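Local coordinates for protein N-terminal cyanobactin protease (Planktothrix agardhii NIES-596, PDB 4H6W) that probably acts as a subtilisin-like serine endopeptidase, the protease part of a longer protein, in the maturation of prenylagaramide-type cyanobactins, at residues Leu152-Thr157 and Leu175-Met180; Val167-Pro172 and Asp194-Gln199. One frame throughout, in Å; residues are numbered along the deposited sequence.

How the interactions relate
The centres of the two contacts lie about 9 Å apart, and their four segments alternate along the chain: 152-157, 167-172, 175-180, 194-199. Interaction 1 joins two adjacent strands inside the seven-stranded sheet of the protease domain; interaction 2 sets part of the connection between those strands, after the short strand 165-167, against helix 194-199, which leads into strand 200-204 at one edge of the sheet. Ala176 N probably bonds to Gln199 O, and Thr157 O takes a weak hydrogen bond from Tyr196 OH, while Ala169 packs on strand 152-156. Through these contacts the turn and segment 194-199 touch the two strands directly, with interaction 1 nearer the predicted active site.

Interaction 1 of 2, residues Leu152-Thr157 and Leu175-Met180; sequences LLIAAT and LAVGAM
Peptide groups are the flat elements between Leu152-Thr157 and Leu175-Met180, and two of their carbonyls are met almost end-on: Leu175 N lies 2.9 Å from Leu153 O, and Ala155 N lies 2.9 Å from Leu175 O. Farther along, Val177 N approaches Ala155 O tilted from the carbonyl plane, and Thr157 N, 3.1 Å from Val177 O, stands above that carbonyl's plane, 49° out of it, where strand 152-156 gives way to a loop. CA-H...O contacts from Ile154 to Leu175 O and from Ala176 to Ala155 O add to two of these acceptors. One face of the sheet carries Ile154, Ala156, Leu175 and Val177. Ile154 lies alongside Leu175; with CG1 beside the backbone N (chi1 -57°), its CG2 is anti to that N and meets Val177 CG2 at 3.8 Å. Leu152 reaches over with CD1, 4.1 Å from Leu175 CB. Helices 250-259 and 223-243 cover this face, Leu257 and Leu258 against Leu175, Val230 against Val177, and Thr223 and Thr227 against Ala156, whose side chain is about 5 Å from that of Ser224, the predicted nucleophile. Ala155 and Ala176 occupy the other face, where Thr157 CG2 touches Ala176 CB at 3.9 Å; Thr157 OG1 makes a weak bond to Val177 O. Such a buried pair of adjacent parallel strands belongs to the central sheet of the subtilisin-like fold.

Interaction 2 of 2, residues Val167-Pro172 and Asp194-Gln199; sequences VPASLP and DAYQKQ
Ala169 packs its CB against Tyr196 CE1 at 3.8 Å, bringing the type I beta turn Pro168-Leu171 up against helix 194-199; a cis peptide bond precedes Pro168. This is the tight, buried part of the contact. The CE1 edge of the tyrosine ring faces the turn, with Ala169 C and Ser170 N near the ring plane, and Ser170 CB lies 4.1 Å from both Tyr196 CE1 and Ala195 CB. With CG anti to the carbonyl carbon (chi1 -62°), the ring runs toward strand 165-167, where Tyr196 OH bonds to His166 N and Ser170 OG to His166 O; one neighbouring residue thereby holds a polar group from each segment. The other side is looser: Ala195 is partly exposed, Pro172 is exposed, and a water enters. Between the two regions Gln199 extends beyond CG, and its amide nitrogen grips the turn twice: NE2 lies 2.8 Å from Ala169 O, which sits 6° out of the amide plane, and 2.9 Å from Leu171 O, where it stands above the carbonyl plane. An alanine here would remove the amide, and both turn carbonyls would probably lose their shared donor, leaving the turn less firmly tied to 194-199. The other end of the amide works through solvent: a single water gives one hydrogen to Gln199 OE1 at 3.0 Å and the other to Ser170 O at 2.9 Å.

Interaction 1 of 2, residues Leu152-Thr157 and Leu175-Met180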
ATOM      1  N   LEU A 152      -1.823   7.032   8.012  1.00 30.67           N
ATOM      2  CA  LEU A 152      -1.733   5.563   7.910  1.00 30.19           C
ATOM      3  C   LEU A 152      -0.536   5.075   7.088  1.00 29.66           C
ATOM      4  O   LEU A 152      -0.423   5.375   5.903  1.00 30.28           O
ATOM      5  CB  LEU A 152      -3.016   4.988   7.318  1.00 29.50           C
ATOM      6  CG  LEU A 152      -3.110   3.470   7.104  1.00 29.28           C
ATOM      7  CD1 LEU A 152      -2.923   2.676   8.402  1.00 27.64           C
ATOM      8  CD2 LEU A 152      -4.451   3.171   6.448  1.00 27.54           C
ATOM      9  N   LEU A 153       0.356   4.326   7.725  1.00 29.54           N
ATOM     10  CA  LEU A 153       1.483   3.728   7.025  1.00 28.12           C
ATOM     11  C   LEU A 153       1.145   2.283   6.657  1.00 28.74           C
ATOM     12  O   LEU A 153       0.728   1.494   7.518  1.00 28.21           O
ATOM     13  CB  LEU A 153       2.761   3.794   7.871  1.00 27.93           C
ATOM     14  CG  LEU A 153       4.010   3.601   7.005  1.00 27.60           C
ATOM     15  CD1 LEU A 153       5.097   4.599   7.347  1.00 28.07           C
ATOM     16  CD2 LEU A 153       4.519   2.176   7.061  1.00 27.63           C
ATOM     17  N   ILE A 154       1.342   1.953   5.379  1.00 27.06           N
ATOM     18  CA  ILE A 154       0.958   0.664   4.809  1.00 26.98           C
ATOM     19  C   ILE A 154       2.200   0.062   4.164  1.00 27.20           C
ATOM     20  O   ILE A 154       2.801   0.663   3.275  1.00 27.78           O
ATOM     21  CB  ILE A 154      -0.161   0.851   3.747  1.00 27.79           C
ATOM     22  CG1 ILE A 154      -1.371   1.566   4.376  1.00 28.45           C
ATOM     23  CG2 ILE A 154      -0.570  -0.476   3.103  1.00 25.40           C
ATOM     24  CD1 ILE A 154      -2.499   1.848   3.401  1.00 29.18           C
ATOM     25  N   ALA A 155       2.595  -1.123   4.602  1.00 26.25           N
ATOM     26  CA  ALA A 155       3.857  -1.673   4.149  1.00 26.08           C
ATOM     27  C   ALA A 155       3.779  -3.146   3.805  1.00 28.46           C
ATOM     28  O   ALA A 155       3.008  -3.909   4.432  1.00 29.10           O
ATOM     29  CB  ALA A 155       4.929  -1.438   5.194  1.00 27.73           C
ATOM     30  N   ALA A 156       4.601  -3.533   2.826  1.00 27.67           N
ATOM     31  CA  ALA A 156       4.778  -4.925   2.400  1.00 28.49           C
ATOM     32  C   ALA A 156       5.341  -5.846   3.487  1.00 29.74           C
ATOM     33  O   ALA A 156       6.321  -5.514   4.148  1.00 31.13           O
ATOM     34  CB  ALA A 156       5.678  -4.970   1.174  1.00 28.74           C
ATOM     35  N   THR A 157       4.734  -7.015   3.653  1.00 30.88           N
ATOM     36  CA  THR A 157       5.233  -8.012   4.610  1.00 32.09           C
ATOM     37  C   THR A 157       6.573  -8.634   4.170  1.00 34.47           C
ATOM     38  O   THR A 157       7.363  -9.073   5.011  1.00 38.70           O
ATOM     39  CB  THR A 157       4.211  -9.153   4.826  1.00 32.69           C
ATOM     40  OG1 THR A 157       3.959  -9.823   3.584  1.00 29.21           O
ATOM     41  CG2 THR A 157       2.892  -8.620   5.398  1.00 31.83           C
ATOM     42  N   LEU A 175      -0.190  -0.874   8.908  1.00 27.28           N
ATOM     43  CA  LEU A 175      -0.990  -1.866   8.197  1.00 27.40           C
ATOM     44  C   LEU A 175      -0.061  -2.690   7.295  1.00 28.99           C
ATOM     45  O   LEU A 175       0.592  -2.158   6.383  1.00 28.33           O
ATOM     46  CB  LEU A 175      -2.129  -1.203   7.419  1.00 26.97           C
ATOM     47  CG  LEU A 175      -3.054  -2.063   6.538  1.00 26.93           C
ATOM     48  CD1 LEU A 175      -3.624  -3.232   7.308  1.00 27.88           C
ATOM     49  CD2 LEU A 175      -4.196  -1.247   5.951  1.00 25.72           C
ATOM     50  N   ALA A 176       0.023  -3.986   7.581  1.00 29.62           N
ATOM     51  CA  ALA A 176       0.900  -4.885   6.839  1.00 29.96           C
ATOM     52  C   ALA A 176       0.105  -5.547   5.716  1.00 30.47           C
ATOM     53  O   ALA A 176      -1.081  -5.812   5.881  1.00 30.72           O
ATOM     54  CB  ALA A 176       1.487  -5.932   7.774  1.00 28.99           C
ATOM     55  N   VAL A 177       0.755  -5.811   4.583  1.00 29.50           N
ATOM     56  CA  VAL A 177       0.057  -6.372   3.421  1.00 29.30           C
ATOM     57  C   VAL A 177       0.839  -7.504   2.751  1.00 30.70           C
ATOM     58  O   VAL A 177       1.955  -7.289   2.250  1.00 30.40           O
ATOM     59  CB  VAL A 177      -0.273  -5.285   2.369  1.00 27.86           C
ATOM     60  CG1 VAL A 177      -0.946  -5.913   1.152  1.00 26.74           C
ATOM     61  CG2 VAL A 177      -1.156  -4.209   2.981  1.00 26.07           C
ATOM     62  N   GLY A 178       0.249  -8.705   2.758  1.00 29.75           N
ATOM     63  CA  GLY A 178       0.809  -9.854   2.053  1.00 29.39           C
ATOM     64  C   GLY A 178       0.136 -10.042   0.699  1.00 30.57           C
ATOM     65  O   GLY A 178      -0.777  -9.275   0.324  1.00 29.49           O
ATOM     66  N   ALA A 179       0.569 -11.072  -0.028  1.00 30.38           N
ATOM     67  CA  ALA A 179       0.070 -11.340  -1.386  1.00 30.73           C
ATOM     68  C   ALA A 179      -0.765 -12.611  -1.529  1.00 32.22           C
ATOM     69  O   ALA A 179      -0.463 -13.637  -0.936  1.00 33.02           O
ATOM     70  CB  ALA A 179       1.217 -11.353  -2.381  1.00 28.82           C
ATOM     71  N   MET A 180      -1.822 -12.516  -2.328  1.00 35.44           N
ATOM     72  CA  MET A 180      -2.662 -13.653  -2.677  1.00 37.38           C
ATOM     73  C   MET A 180      -2.758 -13.730  -4.195  1.00 39.57           C
ATOM     74  O   MET A 180      -2.512 -12.733  -4.884  1.00 38.37           O
ATOM     75  CB  MET A 180      -4.057 -13.531  -2.039  1.00 38.48           C
ATOM     76  CG  MET A 180      -4.903 -12.328  -2.451  1.00 39.99           C
ATOM     77  SD  MET A 180      -6.559 -12.439  -1.722  1.00 45.67           S
ATOM     78  CE  MET A 180      -7.409 -11.004  -2.367  1.00 41.63           C
TER

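Interaction 2 of 2, residues Val167-Pro172 and Asp194-Gln199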
ATOM      1  N   VAL A 167      10.611  -4.662   8.752  1.00 31.97           N
ATOM      2  CA  VAL A 167      10.216  -3.343   9.214  1.00 29.98           C
ATOM      3  C   VAL A 167      10.091  -2.475   7.985  1.00 29.25           C
ATOM      4  O   VAL A 167      10.881  -2.638   7.051  1.00 28.54           O
ATOM      5  CB  VAL A 167      11.184  -2.732  10.253  1.00 29.88           C
ATOM      6  CG1 VAL A 167      11.064  -3.489  11.570  1.00 29.39           C
ATOM      7  CG2 VAL A 167      12.624  -2.726   9.748  1.00 29.98           C
ATOM      8  N   PRO A 168       9.108  -1.547   7.975  1.00 29.17           N
ATOM      9  CA  PRO A 168       8.226  -1.208   9.100  1.00 28.77           C
ATOM     10  C   PRO A 168       6.934  -2.027   9.199  1.00 30.18           C
ATOM     11  O   PRO A 168       6.123  -1.780  10.101  1.00 30.93           O
ATOM     12  CB  PRO A 168       7.873   0.244   8.816  1.00 28.42           C
ATOM     13  CG  PRO A 168       7.825   0.305   7.321  1.00 27.93           C
ATOM     14  CD  PRO A 168       8.870  -0.662   6.816  1.00 27.64           C
ATOM     15  N   ALA A 169       6.731  -2.990   8.308  1.00 30.67           N
ATOM     16  CA  ALA A 169       5.445  -3.700   8.284  1.00 31.31           C
ATOM     17  C   ALA A 169       5.081  -4.350   9.626  1.00 30.71           C
ATOM     18  O   ALA A 169       3.906  -4.499   9.929  1.00 31.10           O
ATOM     19  CB  ALA A 169       5.389  -4.719   7.150  1.00 30.05           C
ATOM     20  N   SER A 170       6.080  -4.720  10.426  1.00 31.87           N
ATOM     21  CA  SER A 170       5.838  -5.473  11.669  1.00 33.41           C
ATOM     22  C   SER A 170       5.643  -4.583  12.891  1.00 34.59           C
ATOM     23  O   SER A 170       5.328  -5.070  13.981  1.00 36.77           O
ATOM     24  CB  SER A 170       6.961  -6.480  11.938  1.00 33.66           C
ATOM     25  OG  SER A 170       8.211  -5.831  12.117  1.00 37.04           O
ATOM     26  N   LEU A 171       5.820  -3.281  12.698  1.00 34.48           N
ATOM     27  CA  LEU A 171       5.721  -2.293  13.762  1.00 32.83           C
ATOM     28  C   LEU A 171       4.270  -1.944  14.111  1.00 33.80           C
ATOM     29  O   LEU A 171       3.415  -1.849  13.226  1.00 33.35           O
ATOM     30  CB  LEU A 171       6.479  -1.031  13.346  1.00 32.86           C
ATOM     31  CG  LEU A 171       7.984  -1.219  13.117  1.00 31.72           C
ATOM     32  CD1 LEU A 171       8.650   0.115  12.888  1.00 31.37           C
ATOM     33  CD2 LEU A 171       8.609  -1.900  14.320  1.00 33.43           C
ATOM     34  N   PRO A 172       3.991  -1.732  15.409  1.00 33.83           N
ATOM     35  CA  PRO A 172       2.638  -1.395  15.865  1.00 31.47           C
ATOM     36  C   PRO A 172       2.046  -0.177  15.153  1.00 30.25           C
ATOM     37  O   PRO A 172       2.756   0.802  14.871  1.00 28.74           O
ATOM     38  CB  PRO A 172       2.834  -1.096  17.358  1.00 32.25           C
ATOM     39  CG  PRO A 172       4.079  -1.840  17.740  1.00 32.99           C
ATOM     40  CD  PRO A 172       4.959  -1.782  16.527  1.00 33.07           C
ATOM     41  N   ASP A 194       3.509 -13.716  13.563  1.00 57.94           N
ATOM     42  CA  ASP A 194       2.492 -13.309  14.528  1.00 57.08           C
ATOM     43  C   ASP A 194       2.202 -11.804  14.531  1.00 53.78           C
ATOM     44  O   ASP A 194       1.035 -11.396  14.602  1.00 51.73           O
ATOM     45  CB  ASP A 194       2.807 -13.844  15.928  1.00 64.95           C
ATOM     46  CG  ASP A 194       2.222 -15.236  16.160  1.00 70.13           C
ATOM     47  OD1 ASP A 194       1.236 -15.352  16.918  1.00 75.77           O
ATOM     48  OD2 ASP A 194       2.729 -16.211  15.566  1.00 72.67           O
ATOM     49  N   ALA A 195       3.251 -10.987  14.425  1.00 48.33           N
ATOM     50  CA  ALA A 195       3.067  -9.544  14.260  1.00 45.17           C
ATOM     51  C   ALA A 195       2.147  -9.262  13.065  1.00 44.61           C
ATOM     52  O   ALA A 195       1.263  -8.406  13.146  1.00 45.40           O
ATOM     53  CB  ALA A 195       4.399  -8.833  14.116  1.00 42.90           C
ATOM     54  N   TYR A 196       2.322 -10.015  11.980  1.00 42.22           N
ATOM     55  CA  TYR A 196       1.432  -9.912  10.818  1.00 40.82           C
ATOM     56  C   TYR A 196       0.006 -10.470  11.028  1.00 42.93           C
ATOM     57  O   TYR A 196      -0.918 -10.037  10.335  1.00 43.34           O
ATOM     58  CB  TYR A 196       2.052 -10.573   9.586  1.00 36.14           C
ATOM     59  CG  TYR A 196       3.345  -9.966   9.097  1.00 33.15           C
ATOM     60  CD1 TYR A 196       3.642  -8.605   9.304  1.00 31.73           C
ATOM     61  CD2 TYR A 196       4.265 -10.747   8.392  1.00 30.32           C
ATOM     62  CE1 TYR A 196       4.832  -8.053   8.834  1.00 29.30           C
ATOM     63  CE2 TYR A 196       5.450 -10.206   7.921  1.00 30.06           C
ATOM     64  CZ  TYR A 196       5.728  -8.864   8.135  1.00 29.82           C
ATOM     65  OH  TYR A 196       6.915  -8.347   7.655  1.00 30.22           O
ATOM     66  N   GLN A 197      -0.175 -11.429  11.944  1.00 43.61           N
ATOM     67  CA  GLN A 197      -1.528 -11.921  12.273  1.00 48.56           C
ATOM     68  C   GLN A 197      -2.339 -10.780  12.873  1.00 47.14           C
ATOM     69  O   GLN A 197      -3.545 -10.673  12.670  1.00 46.14           O
ATOM     70  CB  GLN A 197      -1.491 -13.082  13.275  1.00 52.58           C
ATOM     71  CG  GLN A 197      -1.276 -14.459  12.669  1.00 62.33           C
ATOM     72  CD  GLN A 197      -2.571 -15.215  12.396  1.00 69.52           C
ATOM     73  OE1 GLN A 197      -3.151 -15.116  11.311  1.00 67.85           O
ATOM     74  NE2 GLN A 197      -3.013 -16.001  13.376  1.00 71.50           N
ATOM     75  N   LYS A 198      -1.640  -9.915  13.593  1.00 46.05           N
ATOM     76  CA  LYS A 198      -2.261  -8.812  14.279  1.00 44.41           C
ATOM     77  C   LYS A 198      -2.734  -7.693  13.362  1.00 40.17           C
ATOM     78  O   LYS A 198      -3.692  -6.983  13.686  1.00 38.39           O
ATOM     79  CB  LYS A 198      -1.293  -8.229  15.307  1.00 46.82           C
ATOM     80  CG  LYS A 198      -1.927  -7.921  16.648  1.00 55.33           C
ATOM     81  CD  LYS A 198      -3.415  -7.558  16.562  1.00 64.88           C
ATOM     82  CE  LYS A 198      -4.369  -8.748  16.332  1.00 65.93           C
ATOM     83  NZ  LYS A 198      -4.261  -9.876  17.303  1.00 62.32           N
ATOM     84  N   GLN A 199      -2.059  -7.505  12.235  1.00 36.03           N
ATOM     85  CA  GLN A 199      -2.240  -6.247  11.509  1.00 35.87           C
ATOM     86  C   GLN A 199      -2.087  -6.349   9.995  1.00 34.02           C
ATOM     87  O   GLN A 199      -1.897  -5.338   9.314  1.00 32.96           O
ATOM     88  CB  GLN A 199      -1.293  -5.183  12.078  1.00 33.58           C
ATOM     89  CG  GLN A 199       0.170  -5.580  12.008  1.00 35.17           C
ATOM     90  CD  GLN A 199       1.073  -4.641  12.774  1.00 36.65           C
ATOM     91  OE1 GLN A 199       0.788  -4.290  13.922  1.00 37.79           O
ATOM     92  NE2 GLN A 199       2.173  -4.223  12.145  1.00 36.21           N
TER
HETATM   93  O   HOH W   1       3.035  -5.165  15.695  1.00 41.66           O